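D-mandelate dehydrogenase (Rhodotorula graminis, PDB 2W2K) probably catalyses the NAD(P)-dependent interconversion of D-mandelate and its 2-keto acid, as a member of the D-isomer specific 2-hydroxyacid dehydrogenase family. Local coordinates at residues V183-P197 with A205-L217. Numbering follows the deposited sequence.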
ATOM      1  N   VAL B 183       4.851  -7.634   9.619  1.00  7.36           N
ATOM      2  CA  VAL B 183       5.515  -7.689  10.957  1.00  6.43           C
ATOM      3  C   VAL B 183       6.823  -6.881  10.990  1.00  9.02           C
ATOM      4  O   VAL B 183       6.967  -5.944  11.794  1.00  8.51           O
ATOM      5  CB  VAL B 183       5.809  -9.171  11.439  1.00  6.37           C
ATOM      6  CG1 VAL B 183       6.682  -9.173  12.714  1.00 10.20           C
ATOM      7  CG2 VAL B 183       4.499  -9.930  11.656  1.00  7.71           C
ATOM      8  N   HIS B 184       7.772  -7.235  10.126  1.00  9.27           N
ATOM      9  CA  HIS B 184       9.066  -6.531  10.109  1.00 11.45           C
ATOM     10  C   HIS B 184       9.006  -5.133   9.483  1.00 12.30           C
ATOM     11  O   HIS B 184       9.635  -4.190  10.000  1.00 13.65           O
ATOM     12  CB  HIS B 184      10.155  -7.417   9.485  1.00 13.72           C
ATOM     13  CG  HIS B 184      10.374  -8.687  10.256  1.00 17.42           C
ATOM     14  ND1 HIS B 184      10.622  -8.686  11.614  1.00 18.96           N
ATOM     15  CD2 HIS B 184      10.305  -9.986   9.888  1.00 21.09           C
ATOM     16  CE1 HIS B 184      10.726  -9.934  12.043  1.00 20.74           C
ATOM     17  NE2 HIS B 184      10.536 -10.742  11.016  1.00 20.59           N
ATOM     18  N   GLY B 185       8.232  -4.991   8.401  1.00 10.58           N
ATOM     19  CA  GLY B 185       8.049  -3.679   7.729  1.00  8.38           C
ATOM     20  C   GLY B 185       7.137  -2.716   8.488  1.00  8.28           C
ATOM     21  O   GLY B 185       7.595  -1.670   8.939  1.00  9.23           O
ATOM     22  N   LEU B 186       5.857  -3.086   8.679  1.00  5.78           N
ATOM     23  CA  LEU B 186       4.861  -2.178   9.290  1.00  7.02           C
ATOM     24  C   LEU B 186       4.783  -2.223  10.815  1.00  8.25           C
ATOM     25  O   LEU B 186       4.217  -1.308  11.427  1.00 11.55           O
ATOM     26  CB  LEU B 186       3.434  -2.390   8.702  1.00  4.78           C
ATOM     27  CG  LEU B 186       3.289  -2.500   7.167  1.00  7.27           C
ATOM     28  CD1 LEU B 186       1.824  -2.671   6.758  1.00  9.22           C
ATOM     29  CD2 LEU B 186       3.900  -1.260   6.474  1.00  9.95           C
ATOM     30  N   GLY B 187       5.350  -3.258  11.436  1.00  6.48           N
ATOM     31  CA  GLY B 187       5.340  -3.338  12.916  1.00  6.70           C
ATOM     32  C   GLY B 187       4.147  -4.019  13.559  1.00  8.92           C
ATOM     33  O   GLY B 187       3.887  -3.831  14.771  1.00  8.06           O
ATOM     34  N   MET B 188       3.419  -4.822  12.775  1.00  7.70           N
ATOM     35  CA  MET B 188       2.259  -5.574  13.296  1.00  6.99           C
ATOM     36  C   MET B 188       2.750  -6.805  14.102  1.00  8.72           C
ATOM     37  O   MET B 188       3.951  -7.166  14.050  1.00  6.89           O
ATOM     38  CB  MET B 188       1.308  -6.036  12.144  1.00  4.18           C
ATOM     39  CG  MET B 188       0.688  -4.898  11.249  1.00  7.12           C
ATOM     40  SD  MET B 188      -0.650  -5.461  10.141  1.00  7.74           S
ATOM     41  CE  MET B 188      -1.991  -5.540  11.371  1.00  8.28           C
ATOM     42  N   LYS B 189       1.827  -7.384  14.877  1.00  8.18           N
ATOM     43  CA  LYS B 189       2.004  -8.652  15.607  1.00  9.54           C
ATOM     44  C   LYS B 189       1.200  -9.766  14.904  1.00 12.90           C
ATOM     45  O   LYS B 189       0.129  -9.494  14.349  1.00 12.48           O
ATOM     46  CB  LYS B 189       1.503  -8.510  17.050  1.00 10.30           C
ATOM     47  CG  LYS B 189       2.188  -7.391  17.872  1.00 13.99           C
ATOM     48  CD  LYS B 189       1.498  -7.170  19.232  1.00 17.47           C
ATOM     49  CE  LYS B 189       2.249  -6.116  20.052  1.00 25.81           C
ATOM     50  N   LEU B 190       1.685 -11.014  14.954  1.00 10.32           N
ATOM     51  CA  LEU B 190       1.068 -12.117  14.181  1.00 10.66           C
ATOM     52  C   LEU B 190       0.418 -13.206  15.060  1.00 10.78           C
ATOM     53  O   LEU B 190       1.072 -13.750  15.951  1.00 10.83           O
ATOM     54  CB  LEU B 190       2.096 -12.785  13.228  1.00 10.39           C
ATOM     55  CG  LEU B 190       1.569 -13.920  12.308  1.00 12.65           C
ATOM     56  CD1 LEU B 190       0.572 -13.413  11.249  1.00 19.91           C
ATOM     57  CD2 LEU B 190       2.730 -14.665  11.633  1.00 15.25           C
ATOM     58  N   VAL B 191      -0.860 -13.491  14.793  1.00  8.87           N
ATOM     59  CA  VAL B 191      -1.565 -14.704  15.319  1.00 10.37           C
ATOM     60  C   VAL B 191      -2.074 -15.488  14.106  1.00  8.52           C
ATOM     61  O   VAL B 191      -2.489 -14.867  13.102  1.00  6.32           O
ATOM     62  CB  VAL B 191      -2.721 -14.334  16.286  1.00 11.88           C
ATOM     63  CG1 VAL B 191      -3.426 -15.594  16.840  1.00 13.89           C
ATOM     64  CG2 VAL B 191      -2.172 -13.496  17.463  1.00 10.65           C
ATOM     65  N   TYR B 192      -2.006 -16.825  14.151  1.00  6.76           N
ATOM     66  CA  TYR B 192      -2.443 -17.636  12.979  1.00  7.79           C
ATOM     67  C   TYR B 192      -3.239 -18.911  13.266  1.00 10.55           C
ATOM     68  O   TYR B 192      -3.077 -19.536  14.327  1.00  9.85           O
ATOM     69  CB  TYR B 192      -1.247 -17.983  12.057  1.00  8.97           C
ATOM     70  CG  TYR B 192      -0.349 -19.153  12.516  1.00  7.68           C
ATOM     71  CD1 TYR B 192      -0.470 -20.425  11.924  1.00 11.31           C
ATOM     72  CD2 TYR B 192       0.643 -18.976  13.492  1.00 11.08           C
ATOM     73  CE1 TYR B 192       0.345 -21.503  12.309  1.00 10.32           C
ATOM     74  CE2 TYR B 192       1.466 -20.071  13.907  1.00 12.52           C
ATOM     75  CZ  TYR B 192       1.311 -21.325  13.298  1.00 15.66           C
ATOM     76  OH  TYR B 192       2.109 -22.416  13.654  1.00 12.96           O
ATOM     77  N   TYR B 193      -4.079 -19.278  12.294  1.00  7.61           N
ATOM     78  CA  TYR B 193      -4.675 -20.627  12.196  1.00 10.25           C
ATOM     79  C   TYR B 193      -4.166 -21.317  10.914  1.00 11.19           C
ATOM     80  O   TYR B 193      -4.184 -20.708   9.828  1.00  8.52           O
ATOM     81  CB  TYR B 193      -6.228 -20.604  12.218  1.00 10.47           C
ATOM     82  CG  TYR B 193      -6.787 -21.965  11.825  1.00  9.21           C
ATOM     83  CD1 TYR B 193      -7.019 -22.942  12.779  1.00 10.07           C
ATOM     84  CD2 TYR B 193      -6.957 -22.301  10.481  1.00 16.93           C
ATOM     85  CE1 TYR B 193      -7.438 -24.238  12.410  1.00 16.56           C
ATOM     86  CE2 TYR B 193      -7.380 -23.577  10.101  1.00 19.12           C
ATOM     87  CZ  TYR B 193      -7.631 -24.533  11.063  1.00 15.87           C
ATOM     88  OH  TYR B 193      -8.032 -25.804  10.663  1.00 17.46           O
ATOM     89  N   ASP B 194      -3.704 -22.573  11.043  1.00 10.81           N
ATOM     90  CA  ASP B 194      -3.495 -23.447   9.863  1.00 13.97           C
ATOM     91  C   ASP B 194      -3.648 -24.926  10.193  1.00 16.10           C
ATOM     92  O   ASP B 194      -3.528 -25.339  11.357  1.00 15.80           O
ATOM     93  CB  ASP B 194      -2.143 -23.217   9.185  1.00 14.79           C
ATOM     94  CG  ASP B 194      -2.224 -23.404   7.642  1.00 23.10           C
ATOM     95  OD1 ASP B 194      -3.293 -23.826   7.106  1.00 24.47           O
ATOM     96  OD2 ASP B 194      -1.239 -23.079   6.962  1.00 13.85           O
ATOM     97  N   VAL B 195      -3.906 -25.723   9.160  1.00 18.77           N
ATOM     98  CA  VAL B 195      -4.063 -27.174   9.327  1.00 18.36           C
ATOM     99  C   VAL B 195      -2.771 -27.857   9.841  1.00 20.07           C
ATOM    100  O   VAL B 195      -2.833 -28.918  10.457  1.00 23.76           O
ATOM    101  CB  VAL B 195      -4.596 -27.832   8.023  1.00 17.32           C
ATOM    102  CG1 VAL B 195      -5.978 -27.304   7.700  1.00 13.16           C
ATOM    103  CG2 VAL B 195      -3.653 -27.573   6.844  1.00 18.87           C
ATOM    104  N   ALA B 196      -1.609 -27.254   9.597  1.00 19.39           N
ATOM    105  CA  ALA B 196      -0.339 -27.800  10.075  1.00 22.49           C
ATOM    106  C   ALA B 196       0.451 -26.720  10.816  1.00 24.12           C
ATOM    107  O   ALA B 196       0.312 -25.538  10.488  1.00 21.79           O
ATOM    108  CB  ALA B 196       0.468 -28.361   8.898  1.00 24.79           C
ATOM    109  N   PRO B 197       1.288 -27.110  11.811  1.00 25.47           N
ATOM    110  CA  PRO B 197       2.094 -26.101  12.499  1.00 25.66           C
ATOM    111  C   PRO B 197       3.172 -25.524  11.587  1.00 29.33           C
ATOM    112  O   PRO B 197       3.695 -26.240  10.731  1.00 26.19           O
ATOM    113  CB  PRO B 197       2.751 -26.887  13.641  1.00 29.54           C
ATOM    114  CG  PRO B 197       2.807 -28.291  13.153  1.00 29.23           C
ATOM    115  CD  PRO B 197       1.536 -28.464  12.349  1.00 27.01           C
ATOM    116  N   ALA B 205      11.042 -16.399  13.537  1.00 20.94           N
ATOM    117  CA  ALA B 205      11.268 -15.220  12.697  1.00 22.50           C
ATOM    118  C   ALA B 205      10.110 -14.206  12.750  1.00 21.47           C
ATOM    119  O   ALA B 205      10.343 -12.991  12.746  1.00 19.61           O
ATOM    120  CB  ALA B 205      11.533 -15.644  11.263  1.00 22.85           C
ATOM    121  N   LEU B 206       8.878 -14.713  12.822  1.00 20.22           N
ATOM    122  CA  LEU B 206       7.678 -13.859  12.734  1.00 19.53           C
ATOM    123  C   LEU B 206       7.068 -13.526  14.089  1.00 21.05           C
ATOM    124  O   LEU B 206       6.165 -12.697  14.176  1.00 21.56           O
ATOM    125  CB  LEU B 206       6.616 -14.507  11.823  1.00 18.09           C
ATOM    126  CG  LEU B 206       6.950 -14.775  10.338  1.00 22.97           C
ATOM    127  CD1 LEU B 206       5.809 -15.546   9.630  1.00 23.90           C
ATOM    128  CD2 LEU B 206       7.264 -13.470   9.584  1.00 29.45           C
ATOM    129  N   GLY B 207       7.571 -14.163  15.145  1.00 16.42           N
ATOM    130  CA  GLY B 207       6.949 -14.086  16.462  1.00 18.67           C
ATOM    131  C   GLY B 207       5.522 -14.624  16.435  1.00 17.21           C
ATOM    132  O   GLY B 207       4.635 -14.060  17.086  1.00 18.42           O
ATOM    133  N   ALA B 208       5.310 -15.711  15.685  1.00 15.66           N
ATOM    134  CA  ALA B 208       3.962 -16.236  15.392  1.00 14.42           C
ATOM    135  C   ALA B 208       3.356 -16.993  16.575  1.00 18.97           C
ATOM    136  O   ALA B 208       4.022 -17.873  17.145  1.00 20.68           O
ATOM    137  CB  ALA B 208       4.009 -17.148  14.149  1.00 13.49           C
ATOM    138  N   GLU B 209       2.119 -16.640  16.964  1.00 12.86           N
ATOM    139  CA  GLU B 209       1.379 -17.408  17.982  1.00 13.95           C
ATOM    140  C   GLU B 209       0.259 -18.213  17.305  1.00 12.34           C
ATOM    141  O   GLU B 209      -0.592 -17.626  16.660  1.00 12.26           O
ATOM    142  CB  GLU B 209       0.789 -16.475  19.052  1.00 16.06           C
ATOM    143  CG  GLU B 209      -0.015 -17.230  20.120  1.00 17.34           C
ATOM    144  CD  GLU B 209      -0.840 -16.325  21.042  1.00 21.05           C
ATOM    145  OE1 GLU B 209      -0.598 -15.097  21.094  1.00 26.49           O
ATOM    146  OE2 GLU B 209      -1.746 -16.864  21.718  1.00 24.85           O
ATOM    147  N   ARG B 210       0.273 -19.544  17.435  1.00  9.34           N
ATOM    148  CA  ARG B 210      -0.782 -20.399  16.845  1.00 10.72           C
ATOM    149  C   ARG B 210      -2.019 -20.499  17.761  1.00 11.24           C
ATOM    150  O   ARG B 210      -1.889 -20.657  18.995  1.00 15.28           O
ATOM    151  CB  ARG B 210      -0.223 -21.807  16.541  1.00 12.95           C
ATOM    152  CG  ARG B 210      -1.091 -22.695  15.606  1.00 10.20           C
ATOM    153  CD  ARG B 210      -0.536 -24.142  15.462  1.00 16.71           C
ATOM    154  NE  ARG B 210      -1.267 -24.880  14.419  1.00 15.11           N
ATOM    155  CZ  ARG B 210      -1.205 -26.193  14.204  1.00 25.58           C
ATOM    156  NH1 ARG B 210      -0.452 -26.987  14.974  1.00 18.68           N
ATOM    157  NH2 ARG B 210      -1.924 -26.728  13.218  1.00 16.92           N
ATOM    158  N   VAL B 211      -3.207 -20.433  17.172  1.00 10.53           N
ATOM    159  CA  VAL B 211      -4.458 -20.794  17.876  1.00  9.32           C
ATOM    160  C   VAL B 211      -5.115 -22.031  17.264  1.00 10.72           C
ATOM    161  O   VAL B 211      -4.772 -22.424  16.148  1.00 11.48           O
ATOM    162  CB  VAL B 211      -5.470 -19.587  18.009  1.00  8.05           C
ATOM    163  CG1 VAL B 211      -4.845 -18.439  18.828  1.00 11.00           C
ATOM    164  CG2 VAL B 211      -5.944 -19.088  16.625  1.00 11.24           C
ATOM    165  N   ASP B 212      -6.054 -22.656  17.989  1.00 10.66           N
ATOM    166  CA  ASP B 212      -6.630 -23.955  17.566  1.00  8.91           C
ATOM    167  C   ASP B 212      -7.848 -23.895  16.641  1.00  9.82           C
ATOM    168  O   ASP B 212      -8.117 -24.865  15.906  1.00 11.54           O
ATOM    169  CB  ASP B 212      -6.990 -24.824  18.788  1.00  9.06           C
ATOM    170  CG  ASP B 212      -5.790 -25.075  19.707  1.00 16.37           C
ATOM    171  OD1 ASP B 212      -4.676 -25.354  19.202  1.00 11.31           O
ATOM    172  OD2 ASP B 212      -5.972 -24.979  20.937  1.00 15.87           O
ATOM    173  N   SER B 213      -8.579 -22.779  16.666  1.00  7.92           N
ATOM    174  CA  SER B 213      -9.827 -22.657  15.887  1.00  7.49           C
ATOM    175  C   SER B 213      -9.995 -21.305  15.157  1.00  9.25           C
ATOM    176  O   SER B 213      -9.358 -20.301  15.517  1.00  8.53           O
ATOM    177  CB  SER B 213     -11.028 -22.884  16.805  1.00  6.57           C
ATOM    178  OG  SER B 213     -11.291 -21.733  17.603  1.00  9.22           O
ATOM    179  N   LEU B 214     -10.875 -21.282  14.160  1.00  8.34           N
ATOM    180  CA  LEU B 214     -11.170 -20.041  13.405  1.00  8.78           C
ATOM    181  C   LEU B 214     -11.893 -18.965  14.238  1.00 10.99           C
ATOM    182  O   LEU B 214     -11.656 -17.765  14.038  1.00  9.72           O
ATOM    183  CB  LEU B 214     -11.994 -20.355  12.147  1.00  8.03           C
ATOM    184  CG  LEU B 214     -11.281 -21.132  11.036  1.00  8.37           C
ATOM    185  CD1 LEU B 214     -12.285 -21.803  10.121  1.00 14.34           C
ATOM    186  CD2 LEU B 214     -10.333 -20.192  10.249  1.00 12.32           C
ATOM    187  N   GLU B 215     -12.788 -19.375  15.143  1.00 10.68           N
ATOM    188  CA  GLU B 215     -13.402 -18.403  16.082  1.00 12.73           C
ATOM    189  C   GLU B 215     -12.395 -17.744  17.056  1.00 12.02           C
ATOM    190  O   GLU B 215     -12.496 -16.540  17.332  1.00 11.75           O
ATOM    191  CB  GLU B 215     -14.661 -18.972  16.773  1.00 13.65           C
ATOM    192  CG  GLU B 215     -15.921 -18.842  15.841  1.00 19.23           C
ATOM    193  CD  GLU B 215     -17.216 -19.426  16.433  1.00 24.88           C
ATOM    194  OE1 GLU B 215     -17.700 -18.909  17.459  1.00 37.22           O
ATOM    195  OE2 GLU B 215     -17.753 -20.399  15.857  1.00 39.03           O
ATOM    196  N   GLU B 216     -11.420 -18.513  17.544  1.00  7.81           N
ATOM    197  CA  GLU B 216     -10.294 -17.974  18.327  1.00  7.57           C
ATOM    198  C   GLU B 216      -9.463 -16.944  17.530  1.00  9.85           C
ATOM    199  O   GLU B 216      -9.138 -15.848  18.026  1.00  9.89           O
ATOM    200  CB  GLU B 216      -9.400 -19.124  18.822  1.00  9.83           C
ATOM    201  CG  GLU B 216     -10.087 -19.971  19.910  1.00 10.34           C
ATOM    202  CD  GLU B 216      -9.320 -21.236  20.283  1.00  8.82           C
ATOM    203  OE1 GLU B 216      -8.222 -21.507  19.725  1.00 10.10           O
ATOM    204  OE2 GLU B 216      -9.828 -21.961  21.179  1.00  9.79           O
ATOM    205  N   LEU B 217      -9.152 -17.287  16.286  1.00  6.90           N
ATOM    206  CA  LEU B 217      -8.437 -16.360  15.383  1.00  6.26           C
ATOM    207  C   LEU B 217      -9.229 -15.075  15.163  1.00  6.50           C
ATOM    208  O   LEU B 217      -8.682 -13.982  15.344  1.00  7.85           O
ATOM    209  CB  LEU B 217      -8.104 -17.064  14.042  1.00  9.68           C
ATOM    210  CG  LEU B 217      -7.145 -16.445  12.993  1.00  6.84           C
ATOM    211  CD1 LEU B 217      -7.802 -15.284  12.211  1.00 13.00           C
ATOM    212  CD2 LEU B 217      -5.745 -16.056  13.568  1.00 12.09           C
TER
HETATM  213  O   HOH W   1       4.470 -11.197  15.941  1.00 18.54           O
HETATM  214  O   HOH W   2       1.938 -12.556  18.192  1.00 20.95           O
HETATM  215  O   HOH W   3      -3.810 -23.801  13.914  1.00 11.19           O
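Arg-210 lies across the ring of Tyr-192, its CG over one face at 4.0 Å from the ring centroid in a CH-pi contact. With CG anti to the backbone N (chi1 -165°) and the chain extended as far as NE, the arginine carries its guanidinium past the phenol, nearly parallel to the ring, to the loop after strand 189-193. There NH2 donates an almost straight bond of 2.8 Å to Asp-194 O, which lies in the guanidinium plane, while Pro-197 N sits over one face of the group. A water accepts from Arg-210 NE and Asp-194 N and donates to Val-211 O, binding the loop to the edge strand. Arginine suits this place because its stem is greasy and its end can donate in several directions. The Tyr-192 hydroxyl is held by Glu-203 and Ala-198, and a leucine here would probably leave that glutamate without this partner and the arginine stem without a flat surface to lie on.

Beneath these side chains the strands pair in parallel: Tyr-192 N donates to Glu-209 O (3.0 Å) and Tyr-192 O accepts from Val-211 N (3.0 Å). On the other face, branched Val-191 meets Val-211 at about a right angle, CG1 to CG1 at 3.7 Å, and Leu-217 CD2 packs on Val-191 CG1. Nearer the helix ends, Leu-190 CD2 touches both Leu-206 CD1 and Ala-208 CB, the small alanine also meeting the Tyr-192 ring. This is the right-handed beta-alpha-beta crossover of a Rossmann fold, with NAD(+)-binding Asp-194 just beyond the first strand of this unit, 189-193.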